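Side-chain contacts in N-methyltransferase (Streptoalloteichus sp. ATCC 53650, PDB 5BSZ), which is a sugar N-methyltransferase that probably carries a methyl group from S-adenosylmethionine to the amino nitrogen of a deoxysugar in kedarcidin biosynthesis: residues P152-D157 and Q235-L240; L175-R180 and R186-Y191; F211-Y216 and G239-V244. All blocks are in the same frame, centred on the assembly; numbering follows the deposited sequence.

Contact 1 (P152-D157 and Q235-L240). With THM (thymidine), chain G.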
loop_
_atom_site.group_PDB
_atom_site.type_symbol
_atom_site.label_atom_id
_atom_site.label_comp_id
_atom_site.label_asym_id
_atom_site.label_seq_id
_atom_site.Cartn_x
_atom_site.Cartn_y
_atom_site.Cartn_z
ATOM N N PRO A 152 -18.656 17.424 -20.891
ATOM C CA PRO A 152 -18.507 16.121 -21.554
ATOM C C PRO A 152 -17.820 16.217 -22.895
ATOM O O PRO A 152 -16.996 15.345 -23.169
ATOM C CB PRO A 152 -19.951 15.646 -21.700
ATOM C CG PRO A 152 -20.596 16.216 -20.507
ATOM C CD PRO A 152 -20.005 17.576 -20.340
ATOM N N GLY A 153 -18.119 17.267 -23.679
ATOM C CA GLY A 153 -17.509 17.481 -25.013
ATOM C C GLY A 153 -16.022 17.740 -25.014
ATOM O O GLY A 153 -15.262 17.213 -25.852
ATOM N N THR A 154 -15.576 18.501 -24.011
ATOM C CA THR A 154 -14.237 19.028 -24.017
ATOM C C THR A 154 -13.271 18.242 -23.142
ATOM O O THR A 154 -12.073 18.419 -23.245
ATOM C CB THR A 154 -14.219 20.527 -23.650
ATOM O OG1 THR A 154 -14.960 20.750 -22.445
ATOM C CG2 THR A 154 -14.884 21.370 -24.799
ATOM N N PHE A 155 -13.757 17.384 -22.260
ATOM C CA PHE A 155 -12.836 16.581 -21.467
ATOM C C PHE A 155 -12.083 15.645 -22.399
ATOM O O PHE A 155 -12.685 15.036 -23.268
ATOM C CB PHE A 155 -13.580 15.793 -20.403
ATOM C CG PHE A 155 -12.686 14.918 -19.573
ATOM C CD1 PHE A 155 -11.865 15.485 -18.592
ATOM C CD2 PHE A 155 -12.588 13.573 -19.829
ATOM C CE1 PHE A 155 -10.988 14.693 -17.860
ATOM C CE2 PHE A 155 -11.751 12.767 -19.061
ATOM C CZ PHE A 155 -10.943 13.325 -18.084
ATOM N N LEU A 156 -10.775 15.532 -22.195
ATOM C CA LEU A 156 -9.923 14.726 -23.063
ATOM C C LEU A 156 -9.507 13.503 -22.302
ATOM O O LEU A 156 -8.917 13.626 -21.274
ATOM C CB LEU A 156 -8.665 15.517 -23.456
ATOM C CG LEU A 156 -9.012 16.710 -24.347
ATOM C CD1 LEU A 156 -7.733 17.476 -24.679
ATOM C CD2 LEU A 156 -9.851 16.325 -25.588
ATOM N N ASP A 157 -9.818 12.329 -22.825
ATOM C CA ASP A 157 -9.367 11.054 -22.291
ATOM C C ASP A 157 -7.859 10.960 -22.545
ATOM O O ASP A 157 -7.318 11.627 -23.420
ATOM C CB ASP A 157 -10.118 9.937 -23.032
ATOM C CG ASP A 157 -11.622 10.203 -23.075
ATOM O OD1 ASP A 157 -12.205 10.148 -21.979
ATOM O OD2 ASP A 157 -12.218 10.520 -24.144
ATOM N N GLN A 235 -9.322 29.172 -19.904
ATOM C CA GLN A 235 -8.562 28.224 -20.700
ATOM C C GLN A 235 -9.212 28.069 -22.064
ATOM O O GLN A 235 -10.454 28.249 -22.214
ATOM C CB GLN A 235 -8.457 26.872 -19.958
ATOM C CG GLN A 235 -7.805 27.005 -18.579
ATOM C CD GLN A 235 -7.260 25.732 -17.970
ATOM O OE1 GLN A 235 -7.147 25.590 -16.727
ATOM N NE2 GLN A 235 -6.871 24.806 -18.831
ATOM N N PRO A 236 -8.379 27.789 -23.079
ATOM C CA PRO A 236 -8.920 27.495 -24.410
ATOM C C PRO A 236 -9.921 26.358 -24.369
ATOM O O PRO A 236 -9.704 25.383 -23.661
ATOM C CB PRO A 236 -7.665 27.094 -25.204
ATOM C CG PRO A 236 -6.597 27.923 -24.582
ATOM C CD PRO A 236 -6.911 27.858 -23.114
ATOM N N ARG A 237 -11.024 26.551 -25.079
ATOM C CA ARG A 237 -12.094 25.595 -25.284
ATOM C C ARG A 237 -12.927 25.489 -24.026
ATOM O O ARG A 237 -13.918 24.774 -23.985
ATOM C CB ARG A 237 -11.585 24.201 -25.699
ATOM C CG ARG A 237 -10.481 24.153 -26.745
ATOM C CD ARG A 237 -10.607 22.877 -27.578
ATOM N NE ARG A 237 -10.525 21.701 -26.721
ATOM C CZ ARG A 237 -11.175 20.549 -26.881
ATOM N NH1 ARG A 237 -10.985 19.601 -25.972
ATOM N NH2 ARG A 237 -11.968 20.309 -27.926
ATOM N N ARG A 238 -12.590 26.197 -22.960
ATOM C CA ARG A 238 -13.654 26.305 -21.966
ATOM C C ARG A 238 -14.130 27.647 -21.526
ATOM O O ARG A 238 -15.284 27.782 -21.188
ATOM C CB ARG A 238 -13.458 25.433 -20.732
ATOM C CG ARG A 238 -12.180 25.576 -20.002
ATOM C CD ARG A 238 -12.216 24.592 -18.820
ATOM N NE ARG A 238 -11.491 25.310 -17.752
ATOM C CZ ARG A 238 -10.773 24.785 -16.775
ATOM N NH1 ARG A 238 -10.594 23.479 -16.695
ATOM N NH2 ARG A 238 -10.287 25.603 -15.840
ATOM N N GLY A 239 -13.255 28.625 -21.477
ATOM C CA GLY A 239 -13.753 29.945 -21.236
ATOM C C GLY A 239 -14.149 30.196 -19.794
ATOM O O GLY A 239 -13.697 29.478 -18.870
ATOM N N LEU A 240 -14.939 31.253 -19.598
ATOM C CA LEU A 240 -15.447 31.569 -18.281
ATOM C C LEU A 240 -16.922 31.758 -18.366
ATOM O O LEU A 240 -17.407 32.295 -19.364
ATOM C CB LEU A 240 -14.777 32.832 -17.743
ATOM C CG LEU A 240 -13.299 32.829 -17.435
ATOM C CD1 LEU A 240 -12.933 34.205 -16.903
ATOM C CD2 LEU A 240 -12.852 31.788 -16.410
HETATM O "O5'" THM G . -4.911 19.572 -16.316
HETATM C "C5'" THM G . -5.011 18.238 -16.855
HETATM C "C4'" THM G . -6.472 17.802 -17.005
HETATM O "O4'" THM G . -6.947 18.692 -18.019
HETATM C "C3'" THM G . -6.737 16.364 -17.534
HETATM O "O3'" THM G . -7.570 15.599 -16.637
HETATM C "C2'" THM G . -7.406 16.479 -18.919
HETATM C "C1'" THM G . -7.775 17.972 -18.936
HETATM N N1 THM G . -7.838 18.739 -20.192
HETATM C C2 THM G . -9.066 18.506 -20.839
HETATM O O2 THM G . -9.810 17.674 -20.297
HETATM N N3 THM G . -9.418 19.101 -21.976
HETATM C C4 THM G . -8.622 20.008 -22.541
HETATM O O4 THM G . -8.974 20.592 -23.619
HETATM C C5 THM G . -7.338 20.288 -21.867
HETATM C C5M THM G . -6.484 21.308 -22.573
HETATM C C6 THM G . -6.987 19.654 -20.680
HETATM O O HOH W 1 -12.854 17.288 -26.950
HETATM O O HOH W 2 -15.756 23.191 -22.186
#
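The base end of the thymidine pocket is formed here by two surface loops, with Thr-154 and Leu-156 on one and Arg-237 on the other. Segment 235-240 starts with a type II beta turn, Pro-236 and Arg-237 at its corners and Arg-238 N bonded back to Gln-235 O, which presents the arginine to the ligand. The pyrimidine is read along its polar edge. Its N3 donates an almost straight bond to Thr-154 O (3.0 Å, 178°), while Leu-156 N donates a hydrogen bond to O2 at 3.0 Å. Arg-237 completes the set from the opposite loop: O4 lies at the edge of the guanidinium, in its plane, and takes a rather long bond from NH1 (3.3 Å, 168°). The other in-plane neighbour of that group is a water, which accepts from NH1 and donates to Gly-153 O, so NH1 has both a ligand and a solvent partner. Thr-154 O also lies 3.2 Å from NH1, but the angle is too poor for a hydrogen bond. Leu-156 covers one face of the base, its CD1 3.4 Å from thymidine C4. With CG anti to the carbonyl carbon (chi1 -67°), the isobutyl group reaches both partners, since CD2 comes within 3.5 Å of Arg-237 NH1. Thymidine probably stands for the nucleotide part of the sugar substrate, whose base these loops would recognise mainly through backbone groups. Thr-154 turns its OG1 to Ser-151 N and to a second water, which donates to Arg-237 O. Its methyl, CG2, sits over the centre of the Arg-237 guanidinium, 4.3 Å above the plane.

Contact 2 (L175-R180 and R186-Y191). With THM (thymidine), chain G.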
loop_
_atom_site.group_PDB
_atom_site.type_symbol
_atom_site.label_atom_id
_atom_site.label_comp_id
_atom_site.label_asym_id
_atom_site.label_seq_id
_atom_site.Cartn_x
_atom_site.Cartn_y
_atom_site.Cartn_z
ATOM N N LEU A 175 2.905 11.579 -10.025
ATOM C CA LEU A 175 2.354 11.028 -11.252
ATOM C C LEU A 175 0.843 11.092 -11.116
ATOM O O LEU A 175 0.310 10.724 -10.069
ATOM C CB LEU A 175 2.784 9.579 -11.432
ATOM C CG LEU A 175 2.421 8.802 -12.669
ATOM C CD1 LEU A 175 3.032 9.552 -13.844
ATOM C CD2 LEU A 175 2.913 7.346 -12.672
ATOM N N SER A 176 0.173 11.495 -12.187
ATOM C CA SER A 176 -1.263 11.673 -12.133
ATOM C C SER A 176 -1.887 11.125 -13.405
ATOM O O SER A 176 -1.233 11.057 -14.453
ATOM C CB SER A 176 -1.562 13.158 -11.907
ATOM O OG SER A 176 -1.427 13.875 -13.122
ATOM N N ARG A 177 -3.155 10.757 -13.320
ATOM C CA ARG A 177 -3.873 10.123 -14.407
ATOM C C ARG A 177 -5.329 10.493 -14.245
ATOM O O ARG A 177 -5.786 10.624 -13.100
ATOM C CB ARG A 177 -3.788 8.644 -14.249
ATOM C CG ARG A 177 -4.336 7.908 -15.421
ATOM C CD ARG A 177 -4.414 6.465 -15.070
ATOM N NE ARG A 177 -5.156 5.800 -16.118
ATOM C CZ ARG A 177 -6.345 5.242 -15.960
ATOM N NH1 ARG A 177 -6.911 4.672 -17.003
ATOM N NH2 ARG A 177 -6.967 5.230 -14.790
ATOM N N SER A 178 -6.060 10.673 -15.348
ATOM C CA SER A 178 -7.505 10.941 -15.251
ATOM C C SER A 178 -8.285 10.099 -16.257
ATOM O O SER A 178 -7.751 9.717 -17.290
ATOM C CB SER A 178 -7.788 12.438 -15.359
ATOM O OG SER A 178 -7.784 12.899 -16.708
ATOM N N HIS A 179 -9.523 9.760 -15.937
ATOM C CA HIS A 179 -10.399 9.079 -16.866
ATOM C C HIS A 179 -11.849 9.420 -16.573
ATOM O O HIS A 179 -12.223 9.871 -15.476
ATOM C CB HIS A 179 -10.221 7.559 -16.872
ATOM C CG HIS A 179 -10.722 6.847 -15.657
ATOM N ND1 HIS A 179 -10.003 6.787 -14.477
ATOM C CD2 HIS A 179 -11.819 6.083 -15.470
ATOM C CE1 HIS A 179 -10.678 6.079 -13.606
ATOM N NE2 HIS A 179 -11.805 5.683 -14.162
ATOM N N ARG A 180 -12.661 9.150 -17.576
ATOM C CA ARG A 180 -14.045 9.550 -17.583
ATOM C C ARG A 180 -14.852 8.376 -17.088
ATOM O O ARG A 180 -14.592 7.219 -17.453
ATOM C CB ARG A 180 -14.369 9.908 -19.041
ATOM C CG ARG A 180 -15.814 10.256 -19.326
ATOM C CD ARG A 180 -16.104 10.074 -20.835
ATOM N NE ARG A 180 -15.148 10.750 -21.722
ATOM C CZ ARG A 180 -15.272 11.991 -22.193
ATOM N NH1 ARG A 180 -14.348 12.482 -22.999
ATOM N NH2 ARG A 180 -16.337 12.724 -21.870
ATOM N N ARG A 186 -12.499 11.251 -13.135
ATOM C CA ARG A 186 -11.857 10.707 -11.969
ATOM C C ARG A 186 -10.372 10.882 -12.068
ATOM O O ARG A 186 -9.721 10.463 -13.042
ATOM C CB ARG A 186 -12.201 9.231 -11.825
ATOM C CG ARG A 186 -11.553 8.563 -10.629
ATOM C CD ARG A 186 -12.361 7.337 -10.221
ATOM N NE ARG A 186 -13.648 7.696 -9.611
ATOM C CZ ARG A 186 -14.534 6.827 -9.180
ATOM N NH1 ARG A 186 -14.289 5.528 -9.288
ATOM N NH2 ARG A 186 -15.614 7.234 -8.557
ATOM N N HIS A 187 -9.834 11.544 -11.061
ATOM C CA HIS A 187 -8.441 11.995 -11.060
ATOM C C HIS A 187 -7.618 11.251 -10.013
ATOM O O HIS A 187 -7.927 11.263 -8.805
ATOM C CB HIS A 187 -8.405 13.531 -10.802
ATOM C CG HIS A 187 -9.106 14.281 -11.875
ATOM N ND1 HIS A 187 -8.440 14.848 -12.943
ATOM C CD2 HIS A 187 -10.427 14.488 -12.096
ATOM C CE1 HIS A 187 -9.324 15.370 -13.775
ATOM N NE2 HIS A 187 -10.537 15.156 -13.290
ATOM N N GLU A 188 -6.586 10.545 -10.463
ATOM C CA GLU A 188 -5.685 9.860 -9.511
ATOM C C GLU A 188 -4.342 10.559 -9.458
ATOM O O GLU A 188 -3.755 10.836 -10.522
ATOM C CB GLU A 188 -5.409 8.477 -9.998
ATOM C CG GLU A 188 -6.541 7.534 -9.983
ATOM C CD GLU A 188 -6.280 6.315 -10.845
ATOM O OE1 GLU A 188 -6.306 6.433 -12.098
ATOM O OE2 GLU A 188 -6.076 5.235 -10.251
ATOM N N ALA A 189 -3.862 10.865 -8.257
ATOM C CA ALA A 189 -2.556 11.502 -8.073
ATOM C C ALA A 189 -1.756 10.644 -7.070
ATOM O O ALA A 189 -2.267 10.315 -6.015
ATOM C CB ALA A 189 -2.711 12.911 -7.488
ATOM N N HIS A 190 -0.532 10.266 -7.425
ATOM C CA HIS A 190 0.371 9.535 -6.530
ATOM C C HIS A 190 1.623 10.367 -6.390
ATOM O O HIS A 190 2.093 10.996 -7.354
ATOM C CB HIS A 190 0.724 8.153 -7.070
ATOM C CG HIS A 190 -0.409 7.185 -7.034
ATOM N ND1 HIS A 190 -0.409 6.056 -6.234
ATOM C CD2 HIS A 190 -1.599 7.188 -7.685
ATOM C CE1 HIS A 190 -1.531 5.389 -6.430
ATOM N NE2 HIS A 190 -2.270 6.059 -7.298
ATOM N N TYR A 191 2.123 10.402 -5.168
ATOM C CA TYR A 191 3.427 10.971 -4.848
ATOM C C TYR A 191 4.358 9.943 -4.181
ATOM O O TYR A 191 3.886 9.145 -3.338
ATOM C CB TYR A 191 3.253 12.074 -3.824
ATOM C CG TYR A 191 2.501 13.277 -4.281
ATOM C CD1 TYR A 191 1.116 13.277 -4.350
ATOM C CD2 TYR A 191 3.185 14.437 -4.623
ATOM C CE1 TYR A 191 0.422 14.409 -4.771
ATOM C CE2 TYR A 191 2.509 15.574 -5.017
ATOM C CZ TYR A 191 1.135 15.548 -5.103
ATOM O OH TYR A 191 0.492 16.697 -5.500
HETATM O "O5'" THM G . -4.911 19.572 -16.316
HETATM C "C5'" THM G . -5.011 18.238 -16.855
HETATM C "C4'" THM G . -6.472 17.802 -17.005
HETATM O "O4'" THM G . -6.947 18.692 -18.019
HETATM C "C3'" THM G . -6.737 16.364 -17.534
HETATM O "O3'" THM G . -7.570 15.599 -16.637
HETATM C "C2'" THM G . -7.406 16.479 -18.919
HETATM C "C1'" THM G . -7.775 17.972 -18.936
HETATM N N1 THM G . -7.838 18.739 -20.192
HETATM C C2 THM G . -9.066 18.506 -20.839
HETATM O O2 THM G . -9.810 17.674 -20.297
HETATM N N3 THM G . -9.418 19.101 -21.976
HETATM C C4 THM G . -8.622 20.008 -22.541
HETATM O O4 THM G . -8.974 20.592 -23.619
HETATM C C5 THM G . -7.338 20.288 -21.867
HETATM C C5M THM G . -6.484 21.308 -22.573
HETATM C C6 THM G . -6.987 19.654 -20.680
HETATM O O HOH W 3 -7.972 7.968 -13.425
#
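An antiparallel beta hairpin, inside the four-stranded sheet, pairs Ser-178 with His-187 on its ligand-facing side and Arg-177 with Glu-188 on the reverse. Leu-175 with His-190, Arg-177 with Glu-188 and His-179 with Arg-186 are hydrogen-bonded pairs, each joined by two backbone bonds. Ser-178 and His-187 form a non-hydrogen-bonded pair, and Ser-178 CB packs 3.5 Å from His-187 ND1. Ser-178 OG shares a hydrogen bond of 2.7 Å with thymidine O3', and His-187 brings CE1 to 3.4 Å from the same oxygen, at its ring edge; His-187 NE2 is engaged by Ser-185 OG. On the other face, Arg-177 and Glu-188 run side by side. Arg-177, its CG anti to the backbone N (chi1 -172°) and the chain extended from there, places NH2 3.0 Å from Glu-188 OE1 in a salt bridge. The oxygen is met on its syn side and lies in the guanidinium plane, although the flat groups stand 75° apart. His-179 offers a ring face to Arg-186 CB in a CH-pi contact, 4.3 Å from the ring centroid. A water at the ring's edge lies 2.6 Å from His-179 ND1 and within hydrogen-bonding reach of Glu-188 OE1. Asp-13 of the third subunit hydrogen-bonds His-179 NE2 and forms a salt bridge with Arg-186 NH1; Arg-186 NE pairs with Asp-207 of the same chain. Thus the Ser-178 hydroxyl binds O3' with the His-187 ring packed beside it, whereas on the reverse Glu-188 probably balances the Arg-177 charge and the bonds to Asp-13 probably help hold subunits together.

Contact 3 (F211-Y216 and G239-V244)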
loop_
_atom_site.group_PDB
_atom_site.type_symbol
_atom_site.label_atom_id
_atom_site.label_comp_id
_atom_site.label_asym_id
_atom_site.label_seq_id
_atom_site.Cartn_x
_atom_site.Cartn_y
_atom_site.Cartn_z
ATOM N N PHE A 211 -20.070 19.102 -16.466
ATOM C CA PHE A 211 -21.349 19.756 -16.781
ATOM C C PHE A 211 -21.299 20.386 -18.146
ATOM O O PHE A 211 -20.308 21.039 -18.502
ATOM C CB PHE A 211 -21.705 20.870 -15.793
ATOM C CG PHE A 211 -21.920 20.426 -14.392
ATOM C CD1 PHE A 211 -20.980 20.680 -13.427
ATOM C CD2 PHE A 211 -23.115 19.834 -14.010
ATOM C CE1 PHE A 211 -21.201 20.288 -12.119
ATOM C CE2 PHE A 211 -23.351 19.465 -12.714
ATOM C CZ PHE A 211 -22.400 19.715 -11.737
ATOM N N PRO A 212 -22.354 20.184 -18.955
ATOM C CA PRO A 212 -22.338 20.934 -20.210
ATOM C C PRO A 212 -22.530 22.434 -19.979
ATOM O O PRO A 212 -23.084 22.844 -18.967
ATOM C CB PRO A 212 -23.550 20.353 -20.987
ATOM C CG PRO A 212 -24.372 19.571 -20.030
ATOM C CD PRO A 212 -23.480 19.243 -18.837
ATOM N N ALA A 213 -22.120 23.239 -20.936
ATOM C CA ALA A 213 -22.305 24.698 -20.908
ATOM C C ALA A 213 -23.675 25.115 -20.421
ATOM O O ALA A 213 -23.755 26.039 -19.610
ATOM C CB ALA A 213 -22.006 25.289 -22.299
ATOM N N GLU A 214 -24.753 24.440 -20.859
ATOM C CA GLU A 214 -26.121 24.898 -20.542
ATOM C C GLU A 214 -26.356 24.892 -19.046
ATOM O O GLU A 214 -27.207 25.653 -18.543
ATOM C CB GLU A 214 -27.266 23.978 -21.029
ATOM C CG GLU A 214 -27.210 23.314 -22.380
ATOM C CD GLU A 214 -26.217 22.172 -22.498
ATOM O OE1 GLU A 214 -26.543 20.957 -22.374
ATOM O OE2 GLU A 214 -25.107 22.560 -22.875
ATOM N N ASP A 215 -25.750 23.912 -18.361
ATOM C CA ASP A 215 -26.026 23.728 -16.928
ATOM C C ASP A 215 -25.434 24.904 -16.138
ATOM O O ASP A 215 -25.990 25.338 -15.122
ATOM C CB ASP A 215 -25.382 22.443 -16.413
ATOM C CG ASP A 215 -26.188 21.207 -16.756
ATOM O OD1 ASP A 215 -27.181 21.407 -17.487
ATOM O OD2 ASP A 215 -25.868 20.098 -16.252
ATOM N N TYR A 216 -24.289 25.400 -16.598
ATOM C CA TYR A 216 -23.634 26.536 -15.886
ATOM C C TYR A 216 -24.430 27.827 -16.111
ATOM O O TYR A 216 -24.667 28.630 -15.225
ATOM C CB TYR A 216 -22.247 26.727 -16.472
ATOM C CG TYR A 216 -21.161 25.739 -15.946
ATOM C CD1 TYR A 216 -20.607 25.879 -14.675
ATOM C CD2 TYR A 216 -20.678 24.697 -16.737
ATOM C CE1 TYR A 216 -19.638 24.988 -14.187
ATOM C CE2 TYR A 216 -19.688 23.806 -16.259
ATOM C CZ TYR A 216 -19.163 23.983 -14.987
ATOM O OH TYR A 216 -18.197 23.148 -14.528
ATOM N N GLY A 239 -13.255 28.625 -21.477
ATOM C CA GLY A 239 -13.753 29.945 -21.236
ATOM C C GLY A 239 -14.149 30.196 -19.794
ATOM O O GLY A 239 -13.697 29.478 -18.870
ATOM N N LEU A 240 -14.939 31.253 -19.598
ATOM C CA LEU A 240 -15.447 31.569 -18.281
ATOM C C LEU A 240 -16.922 31.758 -18.366
ATOM O O LEU A 240 -17.407 32.295 -19.364
ATOM C CB LEU A 240 -14.777 32.832 -17.743
ATOM C CG LEU A 240 -13.299 32.829 -17.435
ATOM C CD1 LEU A 240 -12.933 34.205 -16.903
ATOM C CD2 LEU A 240 -12.852 31.788 -16.410
ATOM N N PHE A 241 -17.637 31.368 -17.313
ATOM C CA PHE A 241 -19.029 31.755 -17.157
ATOM C C PHE A 241 -19.151 32.907 -16.183
ATOM O O PHE A 241 -18.586 32.865 -15.069
ATOM C CB PHE A 241 -19.895 30.585 -16.734
ATOM C CG PHE A 241 -19.960 29.504 -17.761
ATOM C CD1 PHE A 241 -20.791 29.628 -18.878
ATOM C CD2 PHE A 241 -19.129 28.407 -17.680
ATOM C CE1 PHE A 241 -20.815 28.634 -19.843
ATOM C CE2 PHE A 241 -19.127 27.427 -18.653
ATOM C CZ PHE A 241 -19.977 27.523 -19.727
ATOM N N VAL A 242 -19.824 33.954 -16.646
ATOM C CA VAL A 242 -19.951 35.200 -15.847
ATOM C C VAL A 242 -21.405 35.578 -15.725
ATOM O O VAL A 242 -22.187 35.381 -16.669
ATOM C CB VAL A 242 -19.163 36.364 -16.457
ATOM C CG1 VAL A 242 -19.318 37.640 -15.634
ATOM C CG2 VAL A 242 -17.684 36.004 -16.548
ATOM N N GLY A 243 -21.770 36.085 -14.554
ATOM C CA GLY A 243 -23.126 36.536 -14.295
ATOM C C GLY A 243 -23.075 37.899 -13.631
ATOM O O GLY A 243 -22.197 38.180 -12.786
ATOM N N VAL A 244 -24.009 38.761 -14.047
ATOM C CA VAL A 244 -24.150 40.062 -13.408
ATOM C C VAL A 244 -25.432 40.026 -12.663
ATOM O O VAL A 244 -26.483 39.724 -13.237
ATOM C CB VAL A 244 -24.163 41.210 -14.414
ATOM C CG1 VAL A 244 -24.509 42.528 -13.726
ATOM C CG2 VAL A 244 -22.802 41.255 -15.090
#
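Phe-241 and Tyr-216 pack helix 213-222 against strand 240-245, an antiparallel strand in the mixed sheet of the Rossmann-like methyltransferase fold. The Tyr-216 methylene meets the phenylalanine ring squarely: CB stands over its centre, 3.7 Å from the centroid and only 9° off the ring normal, a well-directed CH-pi contact. The two rings are inclined by just 10° but strongly offset, with centroids 4.9 Å apart and little face-to-face cover. Contact between them is therefore made near the rim, where Tyr-216 CD2 approaches Phe-241 CE2 at 3.7 Å. The first turn of the helix adds Ala-213, whose CA and CB lie 3.8 and 4.0 Å from Phe-241 CZ. With CG anti to the carbonyl carbon (chi1 -64°), Phe-241 points its ring at the helix and lays a face against Tyr-216 CB; the side chains as a whole cross at about a right angle although their rings are nearly parallel.

Farther out, Phe-241 also stacks with His-229 of the adjacent strand 225-230 and touches Leu-217 and Leu-220 of the same helix, while Pro-148 packs on both aromatic residues. The strand itself is held between neighbours by backbone bonds, such as those of Phe-241 to Ile-146 and of Val-242 to Glu-228. At the helix start, Pro-212 occupies the N-cap position, and Asp-215 OD2 is hydrogen-bonded to Thr-124 OG1. The buried tyrosine is also anchored at its far end, where Tyr-216 OH accepts a hydrogen bond from the backbone N of Trp-149.

From the N terminus, the chain completes most of the cofactor-binding sheet before reaching 152-157, the first side of contact 1. It then builds the antiparallel sheet, and contact 2 closes a tight hairpin at 186-191, nested wholly within the longer loop of contact 1. Contact 3 opens at 211-216, still inside that loop, and ends on 239-244, overlapping the end of contact 1 at Gly-239 and Leu-240; it ties helix 213-222 to strand 240-245. Arg-180 binds Asp-157 in a salt bridge, tying the hairpin to the loop of contact 1, and both contacts touch thymidine. Pro-152 packs on Pro-212, bringing contacts 1 and 3 together, whereas contacts 2 and 3 stay about 9 Å apart at their nearest atoms.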